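Local structure of GCN5-related N-acetyltransferase (Brucella melitensis biovar Abortus, 4J3G) at residues H63-N68 with Y88-P93; L34-A39 with G83-Y88. The protein is a GCN5-related N-acetyltransferase that probably transfers an acetyl group from acetyl-coenzyme A to an amino group, perhaps the alanine N terminus of a ribosomal protein. All blocks are in the same frame, centred on the assembly; numbering follows the deposited sequence.

Contact 1. Residues H63-N68 with Y88-P93. With SO4 (sulfate ion), chain F.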
loop_
_atom_site.group_PDB
_atom_site.type_symbol
_atom_site.label_atom_id
_atom_site.label_comp_id
_atom_site.label_asym_id
_atom_site.label_seq_id
_atom_site.Cartn_x
_atom_site.Cartn_y
_atom_site.Cartn_z
ATOM N N HIS A 63 9.340 5.102 20.319
ATOM C CA HIS A 63 8.744 4.390 21.444
ATOM C C HIS A 63 7.297 3.973 21.083
ATOM O O HIS A 63 6.871 2.826 21.367
ATOM C CB HIS A 63 8.797 5.249 22.703
ATOM C CG HIS A 63 7.846 4.818 23.778
ATOM N ND1 HIS A 63 8.166 3.863 24.721
ATOM C CD2 HIS A 63 6.588 5.227 24.072
ATOM C CE1 HIS A 63 7.148 3.698 25.544
ATOM N NE2 HIS A 63 6.180 4.520 25.176
ATOM N N GLN A 64 6.538 4.904 20.509
ATOM C CA GLN A 64 5.169 4.612 20.066
ATOM C C GLN A 64 5.195 3.566 18.954
ATOM O O GLN A 64 4.362 2.656 18.930
ATOM C CB GLN A 64 4.433 5.869 19.578
ATOM C CG GLN A 64 4.249 6.924 20.670
ATOM C CD GLN A 64 3.588 8.186 20.168
ATOM O OE1 GLN A 64 2.937 8.185 19.115
ATOM N NE2 GLN A 64 3.746 9.284 20.922
ATOM N N TRP A 65 6.191 3.655 18.079
ATOM C CA TRP A 65 6.279 2.730 16.938
ATOM C C TRP A 65 6.508 1.303 17.433
ATOM O O TRP A 65 5.835 0.334 16.978
ATOM C CB TRP A 65 7.408 3.149 15.989
ATOM C CG TRP A 65 7.632 2.208 14.838
ATOM C CD1 TRP A 65 6.976 2.194 13.659
ATOM C CD2 TRP A 65 8.603 1.157 14.769
ATOM N NE1 TRP A 65 7.465 1.207 12.855
ATOM C CE2 TRP A 65 8.470 0.554 13.509
ATOM C CE3 TRP A 65 9.564 0.682 15.642
ATOM C CZ2 TRP A 65 9.246 -0.542 13.122
ATOM C CZ3 TRP A 65 10.361 -0.386 15.243
ATOM C CH2 TRP A 65 10.207 -0.967 13.991
ATOM N N LEU A 66 7.414 1.177 18.397
ATOM C CA LEU A 66 7.754 -0.142 18.953
ATOM C C LEU A 66 6.565 -0.685 19.747
ATOM O O LEU A 66 6.247 -1.863 19.665
ATOM C CB LEU A 66 8.982 -0.041 19.855
ATOM C CG LEU A 66 9.484 -1.348 20.501
ATOM C CD1 LEU A 66 9.848 -2.399 19.479
ATOM C CD2 LEU A 66 10.660 -1.057 21.385
ATOM N N GLU A 67 5.938 0.176 20.533
ATOM C CA GLU A 67 4.831 -0.251 21.396
ATOM C C GLU A 67 3.719 -0.770 20.533
ATOM O O GLU A 67 3.066 -1.782 20.867
ATOM C CB GLU A 67 4.341 0.920 22.231
ATOM N N ASN A 68 3.469 -0.078 19.420
ATOM C CA ASN A 68 2.397 -0.478 18.529
ATOM C C ASN A 68 2.734 -1.802 17.807
ATOM O O ASN A 68 1.853 -2.665 17.633
ATOM C CB ASN A 68 2.085 0.603 17.527
ATOM C CG ASN A 68 1.425 1.817 18.152
ATOM O OD1 ASN A 68 0.897 1.767 19.265
ATOM N ND2 ASN A 68 1.462 2.914 17.442
ATOM N N TYR A 88 18.288 -3.346 12.390
ATOM C CA TYR A 88 17.043 -3.933 12.850
ATOM C C TYR A 88 16.101 -4.262 11.680
ATOM O O TYR A 88 16.260 -3.772 10.558
ATOM C CB TYR A 88 16.330 -3.031 13.873
ATOM C CG TYR A 88 15.681 -1.760 13.321
ATOM C CD1 TYR A 88 16.404 -0.574 13.184
ATOM C CD2 TYR A 88 14.312 -1.727 13.009
ATOM C CE1 TYR A 88 15.784 0.598 12.727
ATOM C CE2 TYR A 88 13.691 -0.563 12.538
ATOM C CZ TYR A 88 14.436 0.601 12.417
ATOM O OH TYR A 88 13.834 1.775 11.978
ATOM N N ALA A 89 15.095 -5.074 11.975
ATOM C CA ALA A 89 14.110 -5.468 10.942
ATOM C C ALA A 89 12.742 -5.651 11.537
ATOM O O ALA A 89 12.579 -6.080 12.705
ATOM C CB ALA A 89 14.521 -6.770 10.228
ATOM N N SER A 90 11.732 -5.363 10.729
ATOM C CA SER A 90 10.391 -5.603 11.171
ATOM C C SER A 90 9.470 -5.825 9.987
ATOM O O SER A 90 9.867 -5.726 8.831
ATOM C CB SER A 90 9.907 -4.428 12.037
ATOM O OG SER A 90 8.719 -4.782 12.737
ATOM N N TYR A 91 8.235 -6.190 10.298
ATOM C CA TYR A 91 7.173 -6.186 9.287
ATOM C C TYR A 91 5.887 -5.734 9.902
ATOM O O TYR A 91 5.711 -5.784 11.135
ATOM C CB TYR A 91 7.020 -7.515 8.586
ATOM C CG TYR A 91 6.527 -8.647 9.393
ATOM C CD1 TYR A 91 5.168 -8.743 9.774
ATOM C CD2 TYR A 91 7.365 -9.699 9.716
ATOM C CE1 TYR A 91 4.722 -9.816 10.523
ATOM C CE2 TYR A 91 6.901 -10.780 10.437
ATOM C CZ TYR A 91 5.594 -10.837 10.831
ATOM O OH TYR A 91 5.165 -11.927 11.587
ATOM N N GLY A 92 5.020 -5.188 9.038
ATOM C CA GLY A 92 3.712 -4.708 9.455
ATOM C C GLY A 92 2.711 -4.858 8.320
ATOM O O GLY A 92 2.978 -5.514 7.323
ATOM N N PRO A 93 1.553 -4.265 8.468
ATOM C CA PRO A 93 0.520 -4.499 7.502
ATOM C C PRO A 93 0.893 -3.993 6.109
ATOM O O PRO A 93 1.510 -2.936 5.978
ATOM C CB PRO A 93 -0.663 -3.679 8.052
ATOM C CG PRO A 93 -0.388 -3.528 9.493
ATOM C CD PRO A 93 1.090 -3.457 9.619
HETATM S S SO4 F . 6.144 1.812 9.765
HETATM O O1 SO4 F . 6.308 1.446 8.336
HETATM O O2 SO4 F . 4.860 1.301 10.297
HETATM O O3 SO4 F . 7.284 1.214 10.498
HETATM O O4 SO4 F . 6.151 3.287 9.953
#

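Contact 2. Residues L34-A39 with G83-Y88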
loop_
_atom_site.group_PDB
_atom_site.type_symbol
_atom_site.label_atom_id
_atom_site.label_comp_id
_atom_site.label_asym_id
_atom_site.label_seq_id
_atom_site.Cartn_x
_atom_site.Cartn_y
_atom_site.Cartn_z
ATOM N N LEU A 34 15.939 1.404 22.014
ATOM C CA LEU A 34 15.306 2.489 21.325
ATOM C C LEU A 34 16.298 3.586 20.840
ATOM O O LEU A 34 16.150 4.073 19.737
ATOM C CB LEU A 34 14.191 3.090 22.168
ATOM C CG LEU A 34 12.816 2.426 22.109
ATOM C CD1 LEU A 34 11.941 3.115 23.154
ATOM C CD2 LEU A 34 12.200 2.541 20.739
ATOM N N PRO A 35 17.310 3.985 21.668
ATOM C CA PRO A 35 18.258 4.983 21.104
ATOM C C PRO A 35 18.931 4.497 19.835
ATOM O O PRO A 35 19.096 5.272 18.891
ATOM C CB PRO A 35 19.281 5.164 22.230
ATOM C CG PRO A 35 18.483 4.937 23.468
ATOM C CD PRO A 35 17.524 3.817 23.131
ATOM N N ALA A 36 19.315 3.224 19.815
ATOM C CA ALA A 36 19.948 2.645 18.611
ATOM C C ALA A 36 18.991 2.613 17.396
ATOM O O ALA A 36 19.389 2.978 16.294
ATOM C CB ALA A 36 20.504 1.261 18.899
ATOM N N LEU A 37 17.745 2.226 17.624
ATOM C CA LEU A 37 16.746 2.176 16.574
ATOM C C LEU A 37 16.572 3.576 16.012
ATOM O O LEU A 37 16.574 3.766 14.788
ATOM C CB LEU A 37 15.421 1.658 17.076
ATOM C CG LEU A 37 15.371 0.266 17.702
ATOM C CD1 LEU A 37 13.932 -0.132 17.967
ATOM C CD2 LEU A 37 16.013 -0.796 16.830
ATOM N N LEU A 38 16.460 4.566 16.907
ATOM C CA LEU A 38 16.295 5.937 16.460
ATOM C C LEU A 38 17.428 6.371 15.548
ATOM O O LEU A 38 17.193 7.054 14.497
ATOM C CB LEU A 38 16.195 6.870 17.665
ATOM C CG LEU A 38 16.095 8.391 17.371
ATOM C CD1 LEU A 38 14.796 8.689 16.647
ATOM C CD2 LEU A 38 16.214 9.171 18.671
ATOM N N ALA A 39 18.668 6.081 15.971
ATOM C CA ALA A 39 19.858 6.535 15.253
ATOM C C ALA A 39 19.894 5.929 13.852
ATOM O O ALA A 39 20.172 6.604 12.874
ATOM C CB ALA A 39 21.127 6.170 16.024
ATOM N N GLY A 83 28.682 -5.983 21.266
ATOM C CA GLY A 83 27.791 -5.234 22.170
ATOM C C GLY A 83 26.820 -4.202 21.567
ATOM O O GLY A 83 25.939 -3.719 22.269
ATOM N N GLN A 84 26.988 -3.828 20.294
ATOM C CA GLN A 84 26.238 -2.673 19.719
ATOM C C GLN A 84 25.142 -3.178 18.786
ATOM O O GLN A 84 25.330 -4.152 18.075
ATOM C CB GLN A 84 27.173 -1.744 18.916
ATOM N N VAL A 85 24.003 -2.508 18.789
ATOM C CA VAL A 85 23.007 -2.732 17.724
ATOM C C VAL A 85 23.494 -2.151 16.391
ATOM O O VAL A 85 23.844 -0.960 16.316
ATOM C CB VAL A 85 21.645 -2.179 18.136
ATOM C CG1 VAL A 85 20.638 -2.274 16.997
ATOM C CG2 VAL A 85 21.146 -2.949 19.351
ATOM N N VAL A 86 23.561 -3.015 15.362
ATOM C CA VAL A 86 24.092 -2.636 14.034
ATOM C C VAL A 86 23.043 -2.734 12.945
ATOM O O VAL A 86 23.286 -2.315 11.788
ATOM C CB VAL A 86 25.365 -3.429 13.639
ATOM C CG1 VAL A 86 26.556 -2.953 14.466
ATOM C CG2 VAL A 86 25.188 -4.939 13.818
ATOM N N GLY A 87 21.853 -3.188 13.319
ATOM C CA GLY A 87 20.706 -3.138 12.396
ATOM C C GLY A 87 19.428 -3.592 13.047
ATOM O O GLY A 87 19.450 -4.214 14.089
ATOM N N TYR A 88 18.288 -3.346 12.390
ATOM C CA TYR A 88 17.043 -3.933 12.850
ATOM C C TYR A 88 16.101 -4.262 11.680
ATOM O O TYR A 88 16.260 -3.772 10.558
ATOM C CB TYR A 88 16.330 -3.031 13.873
ATOM C CG TYR A 88 15.681 -1.760 13.321
ATOM C CD1 TYR A 88 16.404 -0.574 13.184
ATOM C CD2 TYR A 88 14.312 -1.727 13.009
ATOM C CE1 TYR A 88 15.784 0.598 12.727
ATOM C CE2 TYR A 88 13.691 -0.563 12.538
ATOM C CZ TYR A 88 14.436 0.601 12.417
ATOM O OH TYR A 88 13.834 1.775 11.978
#

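Contact 1. Residues H63-N68 with Y88-P93
Trp65 reaches from helix 59-72 to Tyr88 and Ser90 on strand 84-93, and the far corner of its six-membered ring does the touching. CH2 lies 3.8 Å from Tyr88 CE2, while Ser90 CB sits 4.0 Å from that same CH2 and 4.1 Å from Trp65 CZ2. With CG anti to the backbone N (chi1 176°), the indole is thrown off the helix toward the strand. The two aromatic side chains meet obliquely: the planes of the Trp65 six-membered ring and the Tyr88 ring are inclined at 69°, with centres 5.9 Å apart. Val76 of the neighbouring strand touches both Trp65 and Ser90 and thickens this packed side. Tyr88 and Ser90 are buried; CB of Ser90 makes its nearest approach to the indole, while OG is hydrogen-bonded to the carbonyl O of Pro75 and to Arg69 NE.

Trp65 itself is only partly buried, and its pyrrole edge is the looser side. There NE1 points to a sulfate, probably from the crystallisation liquor. The hydrogen bond from NE1 to sulfate O3 measures 2.4 Å, too short to be taken literally, and is bent to 147° at the hydrogen. O3 stands at the edge of the indole near its plane, as expected for a partner of the ring N-H. Arg62 adds a cation-pi contact to the indole. In GNAT enzymes the first two helices and their connecting loop commonly border the acceptor site, so Trp65 may lie near it. The chemistry is divided along one side chain, with the benzene end held by apolar contacts and the N-H end turned to a sulfate whose exact position is doubtful and which does not by itself identify a substrate site.

Contact 2. Residues L34-A39 with G83-Y88
Leu38 N donates to Leu34 O at 2.9 Å, closing the first turn of helix 34-47, from which Ala36 and Leu37 pack onto Val85 and Tyr88. No hydrogen bond crosses between the segments; the contact is made by apolar carbons. Ala36 CB points at the flank of Val85, 3.7 Å from Val85 CB, with Val85 CG1 a little farther away at 4.0 Å. The small side chain lets the backbones come close, the CA atoms of Ala36 and Val85 being 6.2 Å apart. Leu37 sends one branch to the root of the tyrosine, both residues being buried: CD2 lies 3.7 Å from Tyr88 CG and equally near Tyr88 CB and CD1, an oblique approach to the ring. Leu37 CG, anti to the carbonyl carbon (chi1 -59°), carries the isobutyl end toward the strand, and CD2 is the methyl that meets the ring.

This is the GNAT fold's layering of its first helix against the mixed sheet, at the beginning of strand 84-93. Val86 and Gly87 both pair through the backbone with Ala79 of strand 76-81, and Val86 has a psi of -3°, features consistent with a beta bulge. The bulge fits the way Val85 and Tyr88 both point their side chains to the helix although two residues separate them. Ile40, one turn farther along the helix, touches both Val85 and Tyr88, and Val78 of the adjacent strand meets Leu37 and Tyr88. Tyr109 of strand 103-110 also meets the Tyr88 ring, with planes at about 35°.

After strand 25-28 the chain forms helix 34-47, helix 59-72, strand 76-81 and strand 84-93. Contact 2 closes the longer loop, with 43 residues between its segments, by bringing helix 34-47 back to the start of strand 84-93. Contact 1 closes a loop of 19 residues between helix 59-72 and the later part of that strand. The two connections cross, since their segments alternate along the chain, and they share Tyr88. Both helices are thereby tied to one strand inside the GNAT domain. Between them the helices also pack directly: His63 CB lies 3.8 Å from Leu34 CD1, and Leu66 CD2 lies 4.0 Å from Leu34 CD2.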